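Long-range contact in DspB (Aggregatibacter actinomycetemcomitans, PDB 1YHT), which is a family 20 beta-N-acetylhexosaminidase that releases biofilms, probably by hydrolysing their poly-N-acetylglucosamine matrix: residues K212-L220 / I228-S238. Numbering follows the deposited sequence.
Sequences KTRMWNDGL and INPNIEITYWS
The bond from Glu233 N to Thr213 O opens the pairing of strands 212-216 and 233-236, two parallel neighbours in the TIM barrel of this family 20 glycosidase. Arg214 pairs with Glu233, Met215 with Ile234 and Trp216 with Thr235. The strand axes come within 4.5 Å, inclined by 29°, and the backbone bonds continue in alternation: Met215 N to Glu233 O, Thr235 N to Met215 O, then a weak one from Asn217 N to Thr235 O. The link between the strands is a loop without the helix usual in a beta-alpha barrel; an Asx turn, Asn229 OD1 accepting from Asn231 N, leads into the second strand.

Arg214, Trp216, Glu233 and Thr235 share one face of the sheet. Arg214 turns side-on in a salt bridge, its NE and NH2 both donating to Glu233 OE1, each at 2.9 Å, with guanidinium and carboxylate nearly coplanar. Glu233 OE2 reaches Lys212 NZ through a water. Further along, Thr235 OG1 sits 3.1 Å from Trp216 CE3, over one face of the indole; its stronger polar partner is His179, while Trp216 NE1 bonds Glu114.

On the opposite face Met215 and Ile234 point together, and Ile228, Ile232 and Leu220 pack against them, Leu220 CD1 3.6 Å from Ile234 CG1.

Beyond the strands, Asn217 has CG wedged between its backbone N and carbonyl carbon (chi1 66°), laying its amide almost flat on the Tyr236 ring. Asn217 OD1 accepts from Trp237 N, and Asn217 ND2 donates to Ser238 O at 2.9 Å, fixing the buried amide's rotation. An acetic acid molecule near Trp216 and a glycerol near Trp237, both probably from the crystallisation liquor, are consistent with a pocket at this C-terminal mouth of the barrel. Here Asp218, whose OD1 takes Glu184 N, uses OD2 to receive Trp237 NE1 at 2.8 Å, nearly straight at 165° and in the ring plane.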
ATOM      1  N   LYS A 212      14.390   4.177   3.024  1.00 10.37           N
ATOM      2  CA  LYS A 212      14.305   2.980   2.218  1.00 10.15           C
ATOM      3  C   LYS A 212      12.994   2.945   1.445  1.00  9.28           C
ATOM      4  O   LYS A 212      12.014   3.604   1.801  1.00  9.33           O
ATOM      5  CB  LYS A 212      14.441   1.744   3.091  1.00 10.89           C
ATOM      6  CG  LYS A 212      15.808   1.630   3.713  1.00 12.87           C
ATOM      7  CD  LYS A 212      15.688   0.727   4.918  1.00 14.73           C
ATOM      8  CE  LYS A 212      16.965   0.427   5.558  1.00 17.07           C
ATOM      9  NZ  LYS A 212      16.708  -0.321   6.821  1.00 16.76           N
ATOM     10  N   THR A 213      13.011   2.193   0.357  1.00  8.04           N
ATOM     11  CA  THR A 213      11.897   2.077  -0.569  1.00  7.57           C
ATOM     12  C   THR A 213      11.206   0.716  -0.417  1.00  7.71           C
ATOM     13  O   THR A 213      11.851  -0.335  -0.347  1.00  6.60           O
ATOM     14  CB  THR A 213      12.445   2.233  -2.043  1.00  7.42           C
ATOM     15  OG1 THR A 213      13.182   3.458  -2.169  1.00  7.36           O
ATOM     16  CG2 THR A 213      11.344   2.155  -3.077  1.00  7.54           C
ATOM     17  N   ARG A 214       9.885   0.761  -0.361  1.00  8.16           N
ATOM     18  CA  ARG A 214       9.038  -0.409  -0.510  1.00  7.59           C
ATOM     19  C   ARG A 214       8.272  -0.299  -1.834  1.00  7.74           C
ATOM     20  O   ARG A 214       7.925   0.800  -2.316  1.00  5.82           O
ATOM     21  CB  ARG A 214       8.100  -0.586   0.699  1.00  7.13           C
ATOM     22  CG  ARG A 214       8.829  -0.963   1.964  1.00  8.13           C
ATOM     23  CD  ARG A 214       8.717  -2.459   2.335  1.00  7.53           C
ATOM     24  NE  ARG A 214       9.653  -2.793   3.409  1.00  5.95           N
ATOM     25  CZ  ARG A 214       9.385  -2.808   4.719  1.00  8.70           C
ATOM     26  NH1 ARG A 214       8.152  -2.597   5.181  1.00  9.27           N
ATOM     27  NH2 ARG A 214      10.376  -3.044   5.590  1.00  9.08           N
ATOM     28  N   MET A 215       8.032  -1.460  -2.435  1.00  8.18           N
ATOM     29  CA  MET A 215       7.370  -1.538  -3.725  1.00  8.06           C
ATOM     30  C   MET A 215       6.631  -2.852  -3.943  1.00  7.49           C
ATOM     31  O   MET A 215       7.123  -3.888  -3.546  1.00  8.74           O
ATOM     32  CB  MET A 215       8.444  -1.373  -4.818  1.00  8.26           C
ATOM     33  CG  MET A 215       7.868  -1.131  -6.137  1.00  9.66           C
ATOM     34  SD  MET A 215       9.206  -0.913  -7.380  1.00 12.82           S
ATOM     35  CE  MET A 215       9.641  -2.607  -7.578  1.00 12.99           C
ATOM     36  N   TRP A 216       5.459  -2.797  -4.608  1.00  6.97           N
ATOM     37  CA  TRP A 216       4.685  -3.974  -4.977  1.00  7.82           C
ATOM     38  C   TRP A 216       5.496  -4.800  -6.013  1.00  8.49           C
ATOM     39  O   TRP A 216       6.335  -4.240  -6.729  1.00  8.63           O
ATOM     40  CB  TRP A 216       3.295  -3.580  -5.540  1.00  7.50           C
ATOM     41  CG  TRP A 216       2.366  -2.889  -4.574  1.00  6.73           C
ATOM     42  CD1 TRP A 216       1.880  -1.622  -4.666  1.00  6.79           C
ATOM     43  CD2 TRP A 216       1.814  -3.442  -3.371  1.00  8.58           C
ATOM     44  NE1 TRP A 216       1.046  -1.352  -3.598  1.00  7.33           N
ATOM     45  CE2 TRP A 216       0.993  -2.448  -2.791  1.00  4.63           C
ATOM     46  CE3 TRP A 216       1.872  -4.709  -2.772  1.00  5.80           C
ATOM     47  CZ2 TRP A 216       0.268  -2.660  -1.617  1.00  8.50           C
ATOM     48  CZ3 TRP A 216       1.165  -4.931  -1.639  1.00  7.54           C
ATOM     49  CH2 TRP A 216       0.362  -3.893  -1.045  1.00  9.82           C
ATOM     50  N   ASN A 217       5.276  -6.117  -6.082  1.00  8.89           N
ATOM     51  CA  ASN A 217       6.113  -6.959  -6.993  1.00  9.27           C
ATOM     52  C   ASN A 217       5.770  -6.946  -8.482  1.00  9.23           C
ATOM     53  O   ASN A 217       6.465  -7.554  -9.255  1.00  9.59           O
ATOM     54  CB  ASN A 217       6.141  -8.416  -6.532  1.00  8.73           C
ATOM     55  CG  ASN A 217       4.805  -9.074  -6.632  1.00  9.20           C
ATOM     56  OD1 ASN A 217       3.921  -8.809  -5.829  1.00  8.52           O
ATOM     57  ND2 ASN A 217       4.628  -9.930  -7.644  1.00  7.91           N
ATOM     58  N   ASP A 218       4.706  -6.257  -8.874  1.00 10.52           N
ATOM     59  CA  ASP A 218       4.081  -6.465 -10.163  1.00 10.57           C
ATOM     60  C   ASP A 218       5.048  -6.250 -11.356  1.00 11.32           C
ATOM     61  O   ASP A 218       4.947  -6.952 -12.371  1.00 11.18           O
ATOM     62  CB  ASP A 218       2.885  -5.542 -10.383  1.00 10.03           C
ATOM     63  CG  ASP A 218       1.850  -5.620  -9.302  1.00  9.65           C
ATOM     64  OD1 ASP A 218       0.661  -5.628  -9.646  1.00  8.43           O
ATOM     65  OD2 ASP A 218       2.234  -5.635  -8.107  1.00  8.42           O
ATOM     66  N   GLY A 219       5.944  -5.274 -11.215  1.00 10.83           N
ATOM     67  CA  GLY A 219       6.843  -4.892 -12.290  1.00 11.80           C
ATOM     68  C   GLY A 219       8.142  -5.627 -12.319  1.00 11.31           C
ATOM     69  O   GLY A 219       9.004  -5.302 -13.102  1.00 10.29           O
ATOM     70  N   LEU A 220       8.262  -6.654 -11.470  1.00 12.09           N
ATOM     71  CA  LEU A 220       9.489  -7.425 -11.362  1.00 11.56           C
ATOM     72  C   LEU A 220       9.374  -8.618 -12.277  1.00 12.07           C
ATOM     73  O   LEU A 220       8.673  -9.599 -11.966  1.00  8.99           O
ATOM     74  CB  LEU A 220       9.738  -7.857  -9.902  1.00 12.18           C
ATOM     75  CG  LEU A 220       9.922  -6.702  -8.907  1.00 13.41           C
ATOM     76  CD1 LEU A 220      10.085  -7.166  -7.480  1.00 12.62           C
ATOM     77  CD2 LEU A 220      11.100  -5.843  -9.290  1.00 15.34           C
ATOM     78  N   ILE A 228      17.028  -3.422 -11.257  1.00 12.94           N
ATOM     79  CA  ILE A 228      16.376  -2.717 -10.142  1.00 14.19           C
ATOM     80  C   ILE A 228      17.378  -2.560  -9.033  1.00 12.31           C
ATOM     81  O   ILE A 228      18.173  -3.467  -8.801  1.00 10.96           O
ATOM     82  CB  ILE A 228      15.121  -3.576  -9.651  1.00 14.22           C
ATOM     83  CG1 ILE A 228      13.936  -3.267 -10.530  1.00 17.95           C
ATOM     84  CG2 ILE A 228      14.767  -3.341  -8.206  1.00 18.42           C
ATOM     85  CD1 ILE A 228      13.218  -1.951 -10.147  1.00 22.34           C
ATOM     86  N   ASN A 229      17.352  -1.399  -8.386  1.00 10.71           N
ATOM     87  CA  ASN A 229      18.110  -1.130  -7.165  1.00 10.95           C
ATOM     88  C   ASN A 229      17.910  -2.297  -6.218  1.00 10.32           C
ATOM     89  O   ASN A 229      16.794  -2.544  -5.792  1.00  9.09           O
ATOM     90  CB  ASN A 229      17.578   0.180  -6.502  1.00 10.86           C
ATOM     91  CG  ASN A 229      18.326   0.589  -5.211  1.00 11.56           C
ATOM     92  OD1 ASN A 229      19.097  -0.169  -4.667  1.00 12.02           O
ATOM     93  ND2 ASN A 229      18.065   1.817  -4.726  1.00 10.68           N
ATOM     94  N   PRO A 230      18.985  -3.014  -5.882  1.00 10.77           N
ATOM     95  CA  PRO A 230      18.739  -4.190  -5.065  1.00 10.84           C
ATOM     96  C   PRO A 230      18.364  -3.876  -3.640  1.00 10.40           C
ATOM     97  O   PRO A 230      18.058  -4.797  -2.917  1.00 10.26           O
ATOM     98  CB  PRO A 230      20.063  -4.945  -5.107  1.00 11.72           C
ATOM     99  CG  PRO A 230      21.127  -3.889  -5.358  1.00 11.63           C
ATOM    100  CD  PRO A 230      20.418  -2.806  -6.166  1.00 12.18           C
ATOM    101  N   ASN A 231      18.440  -2.602  -3.229  1.00  8.73           N
ATOM    102  CA  ASN A 231      17.980  -2.211  -1.906  1.00  9.61           C
ATOM    103  C   ASN A 231      16.451  -1.972  -1.814  1.00  9.91           C
ATOM    104  O   ASN A 231      15.904  -1.800  -0.707  1.00  8.61           O
ATOM    105  CB  ASN A 231      18.707  -0.954  -1.411  1.00  8.09           C
ATOM    106  CG  ASN A 231      20.182  -1.209  -1.068  1.00 10.52           C
ATOM    107  OD1 ASN A 231      21.021  -0.294  -1.192  1.00 16.70           O
ATOM    108  ND2 ASN A 231      20.502  -2.416  -0.635  1.00 12.13           N
ATOM    109  N   ILE A 232      15.769  -1.949  -2.949  1.00  9.92           N
ATOM    110  CA  ILE A 232      14.319  -1.714  -2.897  1.00 10.39           C
ATOM    111  C   ILE A 232      13.729  -2.958  -2.261  1.00 10.43           C
ATOM    112  O   ILE A 232      14.164  -4.106  -2.560  1.00 10.23           O
ATOM    113  CB  ILE A 232      13.697  -1.491  -4.268  1.00 10.85           C
ATOM    114  CG1 ILE A 232      14.170  -0.157  -4.851  1.00 12.08           C
ATOM    115  CG2 ILE A 232      12.115  -1.518  -4.152  1.00 11.98           C
ATOM    116  CD1 ILE A 232      13.812   0.017  -6.384  1.00 11.52           C
ATOM    117  N   GLU A 233      12.796  -2.738  -1.335  1.00 10.13           N
ATOM    118  CA  GLU A 233      12.211  -3.832  -0.566  1.00 10.01           C
ATOM    119  C   GLU A 233      10.839  -4.167  -1.122  1.00  9.92           C
ATOM    120  O   GLU A 233      10.053  -3.269  -1.399  1.00 11.04           O
ATOM    121  CB  GLU A 233      12.168  -3.494   0.932  1.00 10.64           C
ATOM    122  CG  GLU A 233      13.548  -3.110   1.504  1.00  9.29           C
ATOM    123  CD  GLU A 233      13.580  -2.788   2.985  1.00 11.59           C
ATOM    124  OE1 GLU A 233      12.516  -2.779   3.642  1.00 14.95           O
ATOM    125  OE2 GLU A 233      14.691  -2.513   3.511  1.00 11.75           O
ATOM    126  N   ILE A 234      10.584  -5.458  -1.344  1.00  8.02           N
ATOM    127  CA  ILE A 234       9.415  -5.881  -2.083  1.00  8.29           C
ATOM    128  C   ILE A 234       8.271  -6.365  -1.178  1.00  8.66           C
ATOM    129  O   ILE A 234       8.486  -7.221  -0.282  1.00  9.76           O
ATOM    130  CB  ILE A 234       9.755  -6.981  -3.082  1.00  7.40           C
ATOM    131  CG1 ILE A 234      10.970  -6.578  -3.995  1.00  7.72           C
ATOM    132  CG2 ILE A 234       8.509  -7.368  -3.870  1.00  8.09           C
ATOM    133  CD1 ILE A 234      10.943  -5.169  -4.471  1.00  8.11           C
ATOM    134  N   THR A 235       7.080  -5.809  -1.416  1.00  7.68           N
ATOM    135  CA  THR A 235       5.826  -6.312  -0.832  1.00  7.99           C
ATOM    136  C   THR A 235       5.120  -7.205  -1.852  1.00  8.08           C
ATOM    137  O   THR A 235       4.476  -6.723  -2.792  1.00  8.63           O
ATOM    138  CB  THR A 235       4.912  -5.120  -0.288  1.00  8.15           C
ATOM    139  OG1 THR A 235       4.590  -4.173  -1.320  1.00  4.65           O
ATOM    140  CG2 THR A 235       5.636  -4.405   0.769  1.00  7.58           C
ATOM    141  N   TYR A 236       5.301  -8.522  -1.687  1.00  9.67           N
ATOM    142  CA  TYR A 236       4.960  -9.547  -2.688  1.00  8.86           C
ATOM    143  C   TYR A 236       3.581 -10.119  -2.443  1.00  8.84           C
ATOM    144  O   TYR A 236       3.387 -10.935  -1.508  1.00  9.56           O
ATOM    145  CB  TYR A 236       5.997 -10.712  -2.687  1.00  8.99           C
ATOM    146  CG  TYR A 236       6.007 -11.483  -3.995  1.00  7.81           C
ATOM    147  CD1 TYR A 236       7.052 -11.329  -4.919  1.00  9.50           C
ATOM    148  CD2 TYR A 236       4.939 -12.293  -4.365  1.00  8.11           C
ATOM    149  CE1 TYR A 236       7.041 -11.990  -6.177  1.00  7.87           C
ATOM    150  CE2 TYR A 236       4.924 -12.960  -5.581  1.00  9.80           C
ATOM    151  CZ  TYR A 236       6.001 -12.839  -6.486  1.00 10.70           C
ATOM    152  OH  TYR A 236       5.977 -13.503  -7.735  1.00 11.07           O
ATOM    153  N   TRP A 237       2.621  -9.700  -3.262  1.00  8.58           N
ATOM    154  CA  TRP A 237       1.214 -10.015  -3.013  1.00  9.46           C
ATOM    155  C   TRP A 237       0.609 -11.133  -3.864  1.00 10.53           C
ATOM    156  O   TRP A 237      -0.289 -11.833  -3.415  1.00  8.82           O
ATOM    157  CB  TRP A 237       0.354  -8.791  -3.106  1.00  8.81           C
ATOM    158  CG  TRP A 237       0.179  -8.193  -4.448  1.00  9.58           C
ATOM    159  CD1 TRP A 237       1.065  -7.427  -5.128  1.00  9.81           C
ATOM    160  CD2 TRP A 237      -0.980  -8.286  -5.268  1.00  8.76           C
ATOM    161  NE1 TRP A 237       0.540  -7.039  -6.323  1.00  9.00           N
ATOM    162  CE2 TRP A 237      -0.716  -7.559  -6.446  1.00  8.70           C
ATOM    163  CE3 TRP A 237      -2.217  -8.916  -5.122  1.00  9.90           C
ATOM    164  CZ2 TRP A 237      -1.650  -7.414  -7.462  1.00  8.55           C
ATOM    165  CZ3 TRP A 237      -3.173  -8.776  -6.137  1.00  9.67           C
ATOM    166  CH2 TRP A 237      -2.883  -8.034  -7.295  1.00 10.76           C
ATOM    167  N   SER A 238       1.097 -11.254  -5.100  1.00 11.07           N
ATOM    168  CA  SER A 238       0.624 -12.290  -6.010  1.00 12.02           C
ATOM    169  C   SER A 238       1.634 -12.495  -7.148  1.00 12.69           C
ATOM    170  O   SER A 238       2.212 -11.524  -7.667  1.00 12.83           O
ATOM    171  CB  SER A 238      -0.707 -11.856  -6.595  1.00 10.70           C
ATOM    172  OG  SER A 238      -1.271 -12.882  -7.384  1.00 11.77           O
TER
HETATM  173  O   HOH W   1      14.612  -2.249   5.981  1.00 10.01           O
HETATM  174  O   HOH W   2      15.431   0.882  -0.324  1.00 12.28           O